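Local atomic coordinates of TqaA (Penicillium aethiopicum, PDB entry 5DLK), a protein that probably acts in fungal nonribosomal peptide synthesis, this chain being its terminal condensation-like domain, linked to macrocyclization of the peptide. Residues 266-271 against 447-452; 288-293 against 457-462; 300-305 against 338-343; 393-398 against 426-431. All coordinates share one frame; numbering follows the deposited sequence. Where two conformers were deposited one is given.

Contact 1. Residues 266-271 against 447-452; sequences LWTFKG and EQATEL. With EDO (1,2-ethanediol), chain E.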
loop_
_atom_site.group_PDB
_atom_site.type_symbol
_atom_site.label_atom_id
_atom_site.label_comp_id
_atom_site.label_asym_id
_atom_site.label_seq_id
_atom_site.Cartn_x
_atom_site.Cartn_y
_atom_site.Cartn_z
ATOM N N LEU A 266 -14.019 -5.481 9.927
ATOM C CA LEU A 266 -13.657 -5.331 11.333
ATOM C C LEU A 266 -12.159 -5.137 11.488
ATOM O O LEU A 266 -11.368 -5.898 10.904
ATOM C CB LEU A 266 -14.071 -6.553 12.162
ATOM C CG LEU A 266 -15.534 -6.958 12.253
ATOM C CD1 LEU A 266 -15.654 -8.132 13.231
ATOM C CD2 LEU A 266 -16.330 -5.777 12.739
ATOM N N TRP A 267 -11.779 -4.138 12.282
ATOM C CA TRP A 267 -10.400 -3.980 12.732
ATOM C C TRP A 267 -10.279 -4.407 14.189
ATOM O O TRP A 267 -11.082 -3.999 15.043
ATOM C CB TRP A 267 -9.923 -2.533 12.608
ATOM C CG TRP A 267 -9.638 -2.069 11.233
ATOM C CD1 TRP A 267 -10.533 -1.577 10.328
ATOM C CD2 TRP A 267 -8.355 -2.023 10.600
ATOM N NE1 TRP A 267 -9.880 -1.228 9.165
ATOM C CE2 TRP A 267 -8.544 -1.491 9.305
ATOM C CE3 TRP A 267 -7.062 -2.384 11.000
ATOM C CZ2 TRP A 267 -7.489 -1.309 8.407
ATOM C CZ3 TRP A 267 -6.015 -2.209 10.108
ATOM C CH2 TRP A 267 -6.234 -1.667 8.824
ATOM N N THR A 268 -9.258 -5.196 14.489
ATOM C CA THR A 268 -9.058 -5.680 15.853
ATOM C C THR A 268 -7.601 -5.451 16.248
ATOM O O THR A 268 -6.690 -5.745 15.474
ATOM C CB THR A 268 -9.448 -7.166 15.974
ATOM O OG1 THR A 268 -10.817 -7.323 15.555
ATOM C CG2 THR A 268 -9.280 -7.668 17.416
ATOM N N PHE A 269 -7.380 -4.885 17.433
ATOM C CA PHE A 269 -6.036 -4.428 17.805
ATOM C C PHE A 269 -5.559 -5.092 19.078
ATOM O O PHE A 269 -6.345 -5.305 19.998
ATOM C CB PHE A 269 -6.017 -2.898 18.008
ATOM C CG PHE A 269 -6.555 -2.114 16.843
ATOM C CD1 PHE A 269 -5.732 -1.777 15.783
ATOM C CD2 PHE A 269 -7.879 -1.693 16.813
ATOM C CE1 PHE A 269 -6.219 -1.043 14.700
ATOM C CE2 PHE A 269 -8.368 -0.963 15.735
ATOM C CZ PHE A 269 -7.530 -0.639 14.682
ATOM N N LYS A 270 -4.265 -5.384 19.146
ATOM C CA LYS A 270 -3.644 -5.869 20.381
ATOM C C LYS A 270 -2.246 -5.275 20.488
ATOM O O LYS A 270 -1.406 -5.473 19.611
ATOM C CB LYS A 270 -3.592 -7.401 20.413
ATOM C CG LYS A 270 -2.968 -8.018 21.680
ATOM C CD LYS A 270 -3.660 -7.508 22.932
ATOM C CE LYS A 270 -3.634 -8.533 24.067
ATOM N NZ LYS A 270 -2.308 -8.655 24.688
ATOM N N GLY A 271 -1.986 -4.531 21.558
ATOM C CA GLY A 271 -0.652 -3.983 21.746
ATOM C C GLY A 271 0.188 -4.799 22.708
ATOM O O GLY A 271 -0.317 -5.302 23.719
ATOM N N GLU A 447 -14.973 -12.402 17.852
ATOM C CA GLU A 447 -14.291 -13.194 18.874
ATOM C C GLU A 447 -13.091 -13.939 18.260
ATOM O O GLU A 447 -12.054 -14.091 18.902
ATOM C CB GLU A 447 -15.265 -14.175 19.566
ATOM C CG GLU A 447 -15.243 -15.605 19.022
ATOM C CD GLU A 447 -15.950 -16.623 19.927
ATOM O OE1 GLU A 447 -16.360 -16.270 21.061
ATOM O OE2 GLU A 447 -16.080 -17.792 19.502
ATOM N N GLN A 448 -13.219 -14.365 17.009
ATOM C CA GLN A 448 -12.131 -15.056 16.317
ATOM C C GLN A 448 -10.974 -14.125 15.998
ATOM O O GLN A 448 -9.799 -14.513 16.110
ATOM C CB GLN A 448 -12.625 -15.691 15.023
ATOM C CG GLN A 448 -13.592 -16.832 15.234
ATOM C CD GLN A 448 -14.117 -17.362 13.922
ATOM O OE1 GLN A 448 -14.616 -16.602 13.083
ATOM N NE2 GLN A 448 -14.000 -18.668 13.726
ATOM N N ALA A 449 -11.291 -12.900 15.591
ATOM C CA ALA A 449 -10.224 -11.951 15.260
ATOM C C ALA A 449 -9.478 -11.545 16.535
ATOM O O ALA A 449 -8.262 -11.337 16.509
ATOM C CB ALA A 449 -10.779 -10.746 14.554
ATOM N N THR A 450 -10.208 -11.430 17.648
ATOM C CA THR A 450 -9.581 -11.083 18.920
ATOM C C THR A 450 -8.617 -12.209 19.292
ATOM O O THR A 450 -7.508 -11.953 19.755
ATOM C CB THR A 450 -10.626 -10.844 20.064
ATOM O OG1 THR A 450 -11.384 -9.657 19.800
ATOM C CG2 THR A 450 -9.929 -10.646 21.397
ATOM N N GLU A 451 -9.035 -13.452 19.069
ATOM C CA GLU A 451 -8.192 -14.596 19.423
ATOM C C GLU A 451 -6.965 -14.660 18.530
ATOM O O GLU A 451 -5.865 -14.958 19.002
ATOM C CB GLU A 451 -8.966 -15.914 19.334
ATOM C CG GLU A 451 -8.171 -17.145 19.811
ATOM C CD GLU A 451 -7.766 -17.104 21.302
ATOM O OE1 GLU A 451 -8.237 -16.222 22.054
ATOM O OE2 GLU A 451 -6.971 -17.972 21.730
ATOM N N LEU A 452 -7.148 -14.371 17.245
ATOM C CA LEU A 452 -6.019 -14.326 16.323
ATOM C C LEU A 452 -5.004 -13.266 16.755
ATOM O O LEU A 452 -3.817 -13.545 16.835
ATOM C CB LEU A 452 -6.497 -14.042 14.896
ATOM C CG LEU A 452 -5.371 -13.949 13.869
ATOM C CD1 LEU A 452 -4.583 -15.254 13.771
ATOM C CD2 LEU A 452 -5.941 -13.515 12.512
HETATM C C1 EDO E . -12.682 0.342 7.329
HETATM O O1 EDO E . -11.292 0.127 6.983
HETATM C C2 EDO E . -13.330 1.495 6.541
HETATM O O2 EDO E . -13.508 1.168 5.146
#

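Contact 2. Residues 288-293 against 457-462; sequences KAATAL and SAIITK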
loop_
_atom_site.group_PDB
_atom_site.type_symbol
_atom_site.label_atom_id
_atom_site.label_comp_id
_atom_site.label_asym_id
_atom_site.label_seq_id
_atom_site.Cartn_x
_atom_site.Cartn_y
_atom_site.Cartn_z
ATOM N N LYS A 288 6.490 -12.491 11.159
ATOM C CA LYS A 288 6.182 -13.533 10.179
ATOM C C LYS A 288 6.512 -14.930 10.706
ATOM O O LYS A 288 5.797 -15.893 10.393
ATOM C CB LYS A 288 6.918 -13.223 8.863
ATOM C CG LYS A 288 6.244 -12.000 8.211
ATOM C CD LYS A 288 7.141 -11.315 7.205
ATOM C CE LYS A 288 6.469 -10.005 6.737
ATOM N NZ LYS A 288 7.301 -9.282 5.711
ATOM N N ALA A 289 7.576 -15.052 11.504
ATOM C CA ALA A 289 7.894 -16.347 12.118
ATOM C C ALA A 289 6.809 -16.756 13.089
ATOM O O ALA A 289 6.438 -17.926 13.155
ATOM C CB ALA A 289 9.233 -16.302 12.833
ATOM N N ALA A 290 6.291 -15.791 13.854
ATOM C CA ALA A 290 5.222 -16.095 14.795
ATOM C C ALA A 290 3.981 -16.594 14.044
ATOM O O ALA A 290 3.313 -17.552 14.457
ATOM C CB ALA A 290 4.874 -14.842 15.650
ATOM N N THR A 291 3.676 -15.930 12.939
ATOM C CA THR A 291 2.548 -16.314 12.101
ATOM C C THR A 291 2.752 -17.729 11.528
ATOM O O THR A 291 1.803 -18.528 11.469
ATOM C CB THR A 291 2.347 -15.298 10.967
ATOM O OG1 THR A 291 2.081 -14.010 11.550
ATOM C CG2 THR A 291 1.166 -15.706 10.078
ATOM N N ALA A 292 3.980 -18.038 11.126
ATOM C CA ALA A 292 4.264 -19.371 10.579
ATOM C C ALA A 292 4.068 -20.465 11.612
ATOM O O ALA A 292 3.525 -21.527 11.303
ATOM C CB ALA A 292 5.685 -19.441 10.024
ATOM N N LEU A 293 4.498 -20.206 12.839
ATOM C CA LEU A 293 4.333 -21.201 13.891
ATOM C C LEU A 293 2.851 -21.411 14.195
ATOM O O LEU A 293 2.401 -22.556 14.393
ATOM C CB LEU A 293 5.080 -20.796 15.166
ATOM C CG LEU A 293 4.996 -21.871 16.251
ATOM C CD1 LEU A 293 5.629 -23.186 15.781
ATOM C CD2 LEU A 293 5.667 -21.362 17.511
ATOM N N SER A 457 0.214 -12.121 18.918
ATOM C CA SER A 457 0.998 -11.263 19.798
ATOM C C SER A 457 1.674 -12.067 20.921
ATOM O O SER A 457 2.812 -11.764 21.276
ATOM C CB SER A 457 0.125 -10.133 20.370
ATOM O OG SER A 457 -0.895 -10.646 21.199
ATOM N N ALA A 458 1.005 -13.093 21.446
ATOM C CA ALA A 458 1.581 -13.924 22.503
ATOM C C ALA A 458 2.827 -14.666 22.024
ATOM O O ALA A 458 3.816 -14.785 22.751
ATOM C CB ALA A 458 0.543 -14.931 23.026
ATOM N N ILE A 459 2.753 -15.191 20.807
ATOM C CA ILE A 459 3.905 -15.885 20.214
ATOM C C ILE A 459 5.061 -14.929 19.989
ATOM O O ILE A 459 6.210 -15.265 20.305
ATOM C CB ILE A 459 3.520 -16.571 18.879
ATOM C CG1 ILE A 459 2.462 -17.649 19.132
ATOM C CG2 ILE A 459 4.780 -17.218 18.221
ATOM C CD1 ILE A 459 1.629 -17.951 17.898
ATOM N N ILE A 460 4.778 -13.736 19.465
ATOM C CA ILE A 460 5.836 -12.741 19.256
ATOM C C ILE A 460 6.568 -12.460 20.577
ATOM O O ILE A 460 7.800 -12.455 20.645
ATOM C CB ILE A 460 5.267 -11.428 18.695
ATOM C CG1 ILE A 460 4.773 -11.630 17.245
ATOM C CG2 ILE A 460 6.330 -10.335 18.723
ATOM C CD1 ILE A 460 3.964 -10.425 16.681
ATOM N N THR A 461 5.791 -12.183 21.623
ATOM C CA THR A 461 6.416 -11.914 22.923
ATOM C C THR A 461 7.187 -13.128 23.464
ATOM O O THR A 461 8.262 -12.985 24.034
ATOM C CB THR A 461 5.371 -11.471 23.950
ATOM O OG1 THR A 461 4.806 -10.234 23.511
ATOM C CG2 THR A 461 6.023 -11.278 25.308
ATOM N N LYS A 462 6.653 -14.326 23.264
ATOM C CA LYS A 462 7.356 -15.520 23.731
ATOM C C LYS A 462 8.689 -15.704 22.990
ATOM O O LYS A 462 9.716 -16.013 23.598
ATOM C CB LYS A 462 6.466 -16.748 23.568
ATOM C CG LYS A 462 7.014 -18.005 24.231
ATOM C CD LYS A 462 5.886 -18.956 24.630
ATOM C CE LYS A 462 4.878 -18.264 25.543
ATOM N NZ LYS A 462 3.817 -19.202 26.020
#

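Contact 3. Residues 300-305 against 338-343; sequences GSRDVV and PEDSTD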
loop_
_atom_site.group_PDB
_atom_site.type_symbol
_atom_site.label_atom_id
_atom_site.label_comp_id
_atom_site.label_asym_id
_atom_site.label_seq_id
_atom_site.Cartn_x
_atom_site.Cartn_y
_atom_site.Cartn_z
ATOM N N GLY A 300 -1.535 -28.436 11.196
ATOM C CA GLY A 300 -0.841 -29.700 11.384
ATOM C C GLY A 300 0.219 -29.916 10.312
ATOM O O GLY A 300 0.365 -31.013 9.786
ATOM N N SER A 301 0.967 -28.857 10.011
ATOM C CA SER A 301 1.824 -28.826 8.835
ATOM C C SER A 301 3.234 -28.375 9.168
ATOM O O SER A 301 3.421 -27.491 10.000
ATOM C CB SER A 301 1.209 -27.887 7.788
ATOM O OG SER A 301 2.054 -27.765 6.647
ATOM N N ARG A 302 4.236 -28.971 8.526
ATOM C CA ARG A 302 5.599 -28.473 8.681
ATOM C C ARG A 302 6.061 -27.666 7.464
ATOM O O ARG A 302 7.241 -27.411 7.302
ATOM C CB ARG A 302 6.578 -29.632 8.916
ATOM C CG ARG A 302 6.402 -30.307 10.280
ATOM C CD ARG A 302 7.450 -31.421 10.484
ATOM N NE ARG A 302 7.194 -32.142 11.726
ATOM C CZ ARG A 302 6.351 -33.164 11.841
ATOM N NH1 ARG A 302 5.696 -33.609 10.776
ATOM N NH2 ARG A 302 6.174 -33.743 13.025
ATOM N N ASP A 303 5.138 -27.294 6.588
ATOM C CA ASP A 303 5.526 -26.573 5.378
ATOM C C ASP A 303 4.378 -25.633 5.057
ATOM O O ASP A 303 3.359 -26.081 4.536
ATOM C CB ASP A 303 5.783 -27.571 4.234
ATOM C CG ASP A 303 6.213 -26.906 2.944
ATOM O OD1 ASP A 303 6.613 -25.725 2.953
ATOM O OD2 ASP A 303 6.142 -27.577 1.887
ATOM N N VAL A 304 4.492 -24.358 5.434
ATOM C CA VAL A 304 3.335 -23.473 5.279
ATOM C C VAL A 304 3.649 -22.350 4.289
ATOM O O VAL A 304 4.802 -21.922 4.157
ATOM C CB VAL A 304 2.879 -22.879 6.627
ATOM C CG1 VAL A 304 2.457 -23.996 7.603
ATOM C CG2 VAL A 304 3.961 -22.005 7.221
ATOM N N VAL A 305 2.630 -21.911 3.559
ATOM C CA VAL A 305 2.797 -20.795 2.641
ATOM C C VAL A 305 1.709 -19.788 2.934
ATOM O O VAL A 305 0.543 -20.159 3.024
ATOM C CB VAL A 305 2.720 -21.217 1.146
ATOM C CG1 VAL A 305 2.897 -19.981 0.245
ATOM C CG2 VAL A 305 3.814 -22.258 0.834
ATOM N N PRO A 338 11.820 -28.291 10.054
ATOM C CA PRO A 338 12.405 -29.636 9.974
ATOM C C PRO A 338 11.628 -30.649 10.823
ATOM O O PRO A 338 10.733 -30.281 11.575
ATOM C CB PRO A 338 13.825 -29.429 10.534
ATOM C CG PRO A 338 13.671 -28.357 11.531
ATOM C CD PRO A 338 12.612 -27.393 10.905
ATOM N N GLU A 339 11.990 -31.930 10.723
ATOM C CA GLU A 339 11.406 -32.933 11.614
ATOM C C GLU A 339 11.800 -32.660 13.071
ATOM O O GLU A 339 12.787 -31.962 13.324
ATOM C CB GLU A 339 11.841 -34.343 11.188
ATOM C CG GLU A 339 11.329 -34.772 9.809
ATOM C CD GLU A 339 9.789 -34.815 9.717
ATOM O OE1 GLU A 339 9.133 -35.398 10.617
ATOM O OE2 GLU A 339 9.233 -34.257 8.742
ATOM N N ASP A 340 11.028 -33.202 14.017
ATOM C CA ASP A 340 11.229 -32.956 15.439
ATOM C C ASP A 340 12.669 -33.291 15.867
ATOM O O ASP A 340 13.224 -32.638 16.743
ATOM C CB ASP A 340 10.267 -33.793 16.292
ATOM C CG ASP A 340 8.820 -33.320 16.217
ATOM O OD1 ASP A 340 8.532 -32.253 15.623
ATOM O OD2 ASP A 340 7.966 -34.035 16.788
ATOM N N SER A 341 13.234 -34.312 15.241
ATOM C CA SER A 341 14.575 -34.817 15.598
ATOM C C SER A 341 15.653 -33.737 15.491
ATOM O O SER A 341 16.663 -33.774 16.202
ATOM C CB SER A 341 14.952 -36.017 14.715
ATOM O OG SER A 341 15.069 -35.698 13.334
ATOM N N THR A 342 15.430 -32.755 14.619
ATOM C CA THR A 342 16.409 -31.679 14.448
ATOM C C THR A 342 16.366 -30.679 15.620
ATOM O O THR A 342 17.350 -29.968 15.911
ATOM C CB THR A 342 16.169 -30.979 13.092
ATOM O OG1 THR A 342 16.326 -31.945 12.043
ATOM C CG2 THR A 342 17.140 -29.822 12.853
ATOM N N ASP A 343 15.231 -30.641 16.313
ATOM C CA ASP A 343 15.071 -29.856 17.540
ATOM C C ASP A 343 15.386 -28.374 17.320
ATOM O O ASP A 343 16.193 -27.782 18.032
ATOM C CB ASP A 343 15.960 -30.416 18.649
ATOM C CG ASP A 343 15.228 -30.571 19.962
ATOM O OD1 ASP A 343 14.114 -30.017 20.101
ATOM O OD2 ASP A 343 15.791 -31.233 20.858
HETATM O O HOH W 1 8.742 -30.745 13.611
HETATM O O HOH W 2 5.805 -31.759 15.262
#

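Contact 4. Residues 393-398 against 426-431; sequences IDLSFS and TEPHAD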
loop_
_atom_site.group_PDB
_atom_site.type_symbol
_atom_site.label_atom_id
_atom_site.label_comp_id
_atom_site.label_asym_id
_atom_site.label_seq_id
_atom_site.Cartn_x
_atom_site.Cartn_y
_atom_site.Cartn_z
ATOM N N ILE A 393 7.750 1.566 8.144
ATOM C CA ILE A 393 7.632 2.816 7.396
ATOM C C ILE A 393 7.348 3.947 8.385
ATOM O O ILE A 393 7.161 3.698 9.572
ATOM C CB ILE A 393 6.477 2.745 6.381
ATOM C CG1 ILE A 393 5.212 2.270 7.130
ATOM C CG2 ILE A 393 6.850 1.837 5.216
ATOM C CD1 ILE A 393 3.954 2.147 6.299
ATOM N N ASP A 394 7.310 5.183 7.898
ATOM C CA ASP A 394 6.898 6.300 8.735
ATOM C C ASP A 394 5.499 6.065 9.291
ATOM O O ASP A 394 4.571 5.704 8.557
ATOM C CB ASP A 394 6.916 7.623 7.965
ATOM C CG ASP A 394 8.312 8.083 7.610
ATOM O OD1 ASP A 394 9.290 7.451 8.061
ATOM O OD2 ASP A 394 8.432 9.099 6.886
ATOM N N LEU A 395 5.365 6.278 10.593
ATOM C CA LEU A 395 4.081 6.177 11.272
ATOM C C LEU A 395 3.572 7.571 11.652
ATOM O O LEU A 395 2.441 7.705 12.113
ATOM C CB LEU A 395 4.197 5.297 12.522
ATOM C CG LEU A 395 4.660 3.851 12.282
ATOM C CD1 LEU A 395 4.793 3.084 13.597
ATOM C CD2 LEU A 395 3.708 3.125 11.356
ATOM N N SER A 396 4.422 8.581 11.455
ATOM C CA SER A 396 4.097 9.993 11.728
ATOM C C SER A 396 4.458 10.846 10.521
ATOM O O SER A 396 5.376 10.511 9.789
ATOM C CB SER A 396 4.858 10.511 12.953
ATOM O OG SER A 396 4.701 9.661 14.073
ATOM N N PHE A 397 3.757 11.963 10.324
ATOM C CA PHE A 397 3.916 12.749 9.101
ATOM C C PHE A 397 3.950 14.248 9.372
ATOM O O PHE A 397 3.384 14.718 10.365
ATOM C CB PHE A 397 2.783 12.417 8.125
ATOM C CG PHE A 397 2.595 10.951 7.946
ATOM C CD1 PHE A 397 1.759 10.234 8.800
ATOM C CD2 PHE A 397 3.321 10.268 6.979
ATOM C CE1 PHE A 397 1.635 8.848 8.671
ATOM C CE2 PHE A 397 3.198 8.895 6.841
ATOM C CZ PHE A 397 2.355 8.187 7.685
ATOM N N SER A 398 4.608 14.993 8.488
ATOM C CA SER A 398 4.678 16.443 8.655
ATOM C C SER A 398 4.698 17.215 7.338
ATOM O O SER A 398 5.111 16.710 6.291
ATOM C CB SER A 398 5.905 16.817 9.489
ATOM O OG SER A 398 7.099 16.494 8.809
ATOM N N THR A 426 1.274 -5.011 11.439
ATOM C CA THR A 426 1.969 -4.744 12.711
ATOM C C THR A 426 2.630 -3.371 12.627
ATOM O O THR A 426 3.330 -3.078 11.675
ATOM C CB THR A 426 3.024 -5.820 13.053
ATOM O OG1 THR A 426 3.806 -6.128 11.886
ATOM C CG2 THR A 426 2.359 -7.080 13.553
ATOM N N GLU A 427 2.365 -2.517 13.617
ATOM C CA GLU A 427 2.908 -1.163 13.641
ATOM C C GLU A 427 3.842 -1.014 14.831
ATOM O O GLU A 427 3.405 -1.178 15.976
ATOM C CB GLU A 427 1.794 -0.117 13.741
ATOM C CG GLU A 427 1.060 0.129 12.449
ATOM C CD GLU A 427 0.099 1.301 12.542
ATOM O OE1 GLU A 427 -0.139 1.798 13.661
ATOM O OE2 GLU A 427 -0.410 1.715 11.486
ATOM N N PRO A 428 5.122 -0.727 14.563
ATOM C CA PRO A 428 6.154 -0.645 15.600
ATOM C C PRO A 428 6.255 0.749 16.204
ATOM O O PRO A 428 7.151 1.497 15.835
ATOM C CB PRO A 428 7.431 -1.010 14.842
ATOM C CG PRO A 428 7.186 -0.502 13.465
ATOM C CD PRO A 428 5.695 -0.622 13.211
ATOM N N HIS A 429 5.354 1.081 17.124
ATOM C CA HIS A 429 5.416 2.351 17.843
ATOM C C HIS A 429 6.460 2.313 18.952
ATOM O O HIS A 429 6.977 1.251 19.306
ATOM C CB HIS A 429 4.054 2.699 18.428
ATOM C CG HIS A 429 2.995 2.888 17.392
ATOM N ND1 HIS A 429 2.870 4.052 16.661
ATOM C CD2 HIS A 429 2.032 2.054 16.939
ATOM C CE1 HIS A 429 1.863 3.931 15.814
ATOM N NE2 HIS A 429 1.341 2.725 15.959
ATOM N N ALA A 430 6.757 3.480 19.506
ATOM C CA ALA A 430 7.778 3.586 20.539
ATOM C C ALA A 430 7.350 2.885 21.829
ATOM O O ALA A 430 8.180 2.281 22.506
ATOM C CB ALA A 430 8.109 5.053 20.810
ATOM N N ASP A 431 6.063 2.950 22.161
ATOM C CA ASP A 431 5.591 2.381 23.425
ATOM C C ASP A 431 4.879 1.035 23.265
ATOM O O ASP A 431 4.534 0.399 24.252
ATOM C CB ASP A 431 4.652 3.360 24.132
ATOM C CG ASP A 431 3.271 3.407 23.495
ATOM O OD1 ASP A 431 3.190 3.404 22.249
ATOM O OD2 ASP A 431 2.266 3.439 24.242
#

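Contact 1. Residues 266-271 against 447-452
Thr-268, on the edge strand 265-272, meets Ala-449 and Thr-450 of helix 446-465. The two branches of its side chain divide the work. The hydroxyl OG1 lies against the methyl of Ala-449, with OG1 to CB at 3.6 Å. The methyl CG2 reaches the next residue of the helix and rests 3.7 Å from the CA of Thr-450. The first torsion explains this split. With chi1 at -57°, OG1 sits beside the backbone N and CG2 sits beside the carbonyl carbon, so each branch faces a different helix residue.

The side chains of Thr-268 and Thr-450 cross at about a right angle. Methyl faces hydroxyl there, at 3.8 Å between Thr-268 CG2 and Thr-450 OG1. No hydrogen bond joins the two segments. Both threonine hydroxyls bond instead to the side-chain amide NE2 of Gln-446, at the start of the helix. That amide ties strand and helix together from just beyond the segment. The contact itself is small, burying 121 Å² in all.

Trp-267 points to the other side of the strand. Its NE1 gives a nearly straight hydrogen bond of 2.9 Å to O1 of an ethanediol, at 170°. The ethanediol lies at the edge of the indole and was probably carried over from crystallisation.

Strand 265-272 is the outermost strand of a six-stranded mixed sheet. It pairs antiparallel with strand 433-440, where Thr-268 bonds through its backbone to Val-437. Helix 446-465 packs on one sheet face, while Trp-267 meets Phe-425 of strand 422-428 on the other.

Contact 2. Residues 288-293 against 457-462
Ile-459 places its branched methyl CG2 anti to the backbone N (CG1 has chi1 -63°), and this methyl lands on Ala-290. Ile-460 has nearly the same first torsion, -69°, but there CG1 makes the touch. The Ala-290 methyl therefore lies between two neighbouring isoleucines. Its CB is 3.5 Å from CG2 of Ile-459 and 3.6 Å from CG1 of Ile-460. A small residue at this point lets the helices come near, and the axes of 288-293 and 457-462 approach to 8.7 Å. Leu-293, one turn on, adds a looser touch, with its CD2 at 4.3 Å from Ile-459 CG2.

All contacts across the pair are apolar, and no hydrogen bond crosses it. Phe-463 continues the apolar surface of helix 446-465, reaching Ala-289 and Leu-293. Phe-476, at the C-terminus, also touches Ile-459.

These two segments run at 119° to each other. Helix 446-465 is the last helix of the chain, and Ile-460 also touches Ile-272 of the edge strand 265-272. Two helices stacked beside a mixed sheet, within a condensation domain, fit the layered alpha/beta subdomains of the CoA-dependent acyltransferase fold.

Contact 3. Residues 300-305 against 338-343
Arg-302 reaches across to Glu-339 and Asp-340 with its guanidinium. The two acids come from different sides. Glu-339 OE1 stands over one face, 3.7 Å above the plane and over its centre. No N-H points at it, so the attraction is one of charge alone. The NH1 to OE1 distance is 3.9 Å, a long salt bridge. Asp-340 OD1 lies at the edge, near the guanidinium plane, at 3.8 Å from NH2, also long. The two carboxylates are turned 47° and 67° from the guanidinium plane.

Water fills in where direct bonds are missing. One water accepts from NE of Arg-302 at 2.8 Å and donates to Pro-338 O and to Asp-340 OD1. A second accepts weakly from NH2 and donates to the same OD1 at 2.8 Å. The aliphatic part of the arginine helps too, with its CD 3.6 Å from Pro-338 O.

Further out, the arginine chain is extended from CG to NE, which carries the charged group over to the loop. Glu-339 bends at chi2, -61°, and so brings its carboxylate back toward the guanidinium. An ST turn formed by Ser-301 OG and the N of Asp-303 shapes the backbone round Arg-302. Gly-300 ends the preceding helix in a Schellman motif. Arg-302 also bonds through its backbone to Phe-337, just before the loop.

The contact joins the entry to strand 303-310 with the loop following its partner strand 329-336. The charges attract at long range, and the waters rather than direct N-H bonds carry the hydrogen bonding between arginine and aspartate.

Contact 4. Residues 393-398 against 426-431
Leu-395 packs its two methyls on the end of strand 422-428, where Pro-428 is the centre of an inverse gamma turn. The strand belongs to the six-stranded mixed sheet of this condensation domain. Leu-395 lies in the loop between strands 386-390 and 407-415. Asn-392, just before 393-398 in the same loop, is seen to bind phosphopantetheine in another structure of this protein, though none is bound here. The side chain of Pro-428 is about 6 Å from that of Asn-392.

The apolar touches come first. CD1 of Leu-395 lies 3.8 Å from CD of the Pro-428 ring, and CD2 lies 4.1 Å from CG of Glu-427. With chi2 at 178°, CD1 extends the line of the leucine chain toward the turn.

The second kind is a CH-pi contact. CD1 sits over one face of the His-429 imidazole, offset toward the rim, at 3.9 Å from the centroid. An alanine in place of His-429 would remove the ring, and this would probably leave Leu-395 CD1 without the ring face it rests on and Glu-427 OE1 without this N-H.

The third kind is polar and lies within 426-431. The backbone N of His-429 bonds weakly to Glu-427 O. A side-chain bond helps fix the ring on which Leu-395 rests: the N-H at NE2 of His-429 donates to OE1 of Glu-427 at 2.9 Å, on the anti side and 30° out of the carboxylate plane.

Overall arrangement
Contacts 1 and 2 are buried, while contacts 3 and 4 lie at the surface. Contacts 1 and 2 share helix 446-465 and touch each other, through Lys-270 CG and Ser-457 OG at 3.4 Å. One sets the helix on the edge strand, the other on helix 283-299. Contacts 1, 3 and 4 all reach the same mixed sheet, but at different places. Contacts 3 and 4 are far apart, with centres about 34 Å from each other. The chemistry follows the setting. Contact 2 is purely apolar and contact 1 mixes methyls with hydroxyls. Contact 3 relies on charge and water, and contact 4 pairs a leucine with an imidazole.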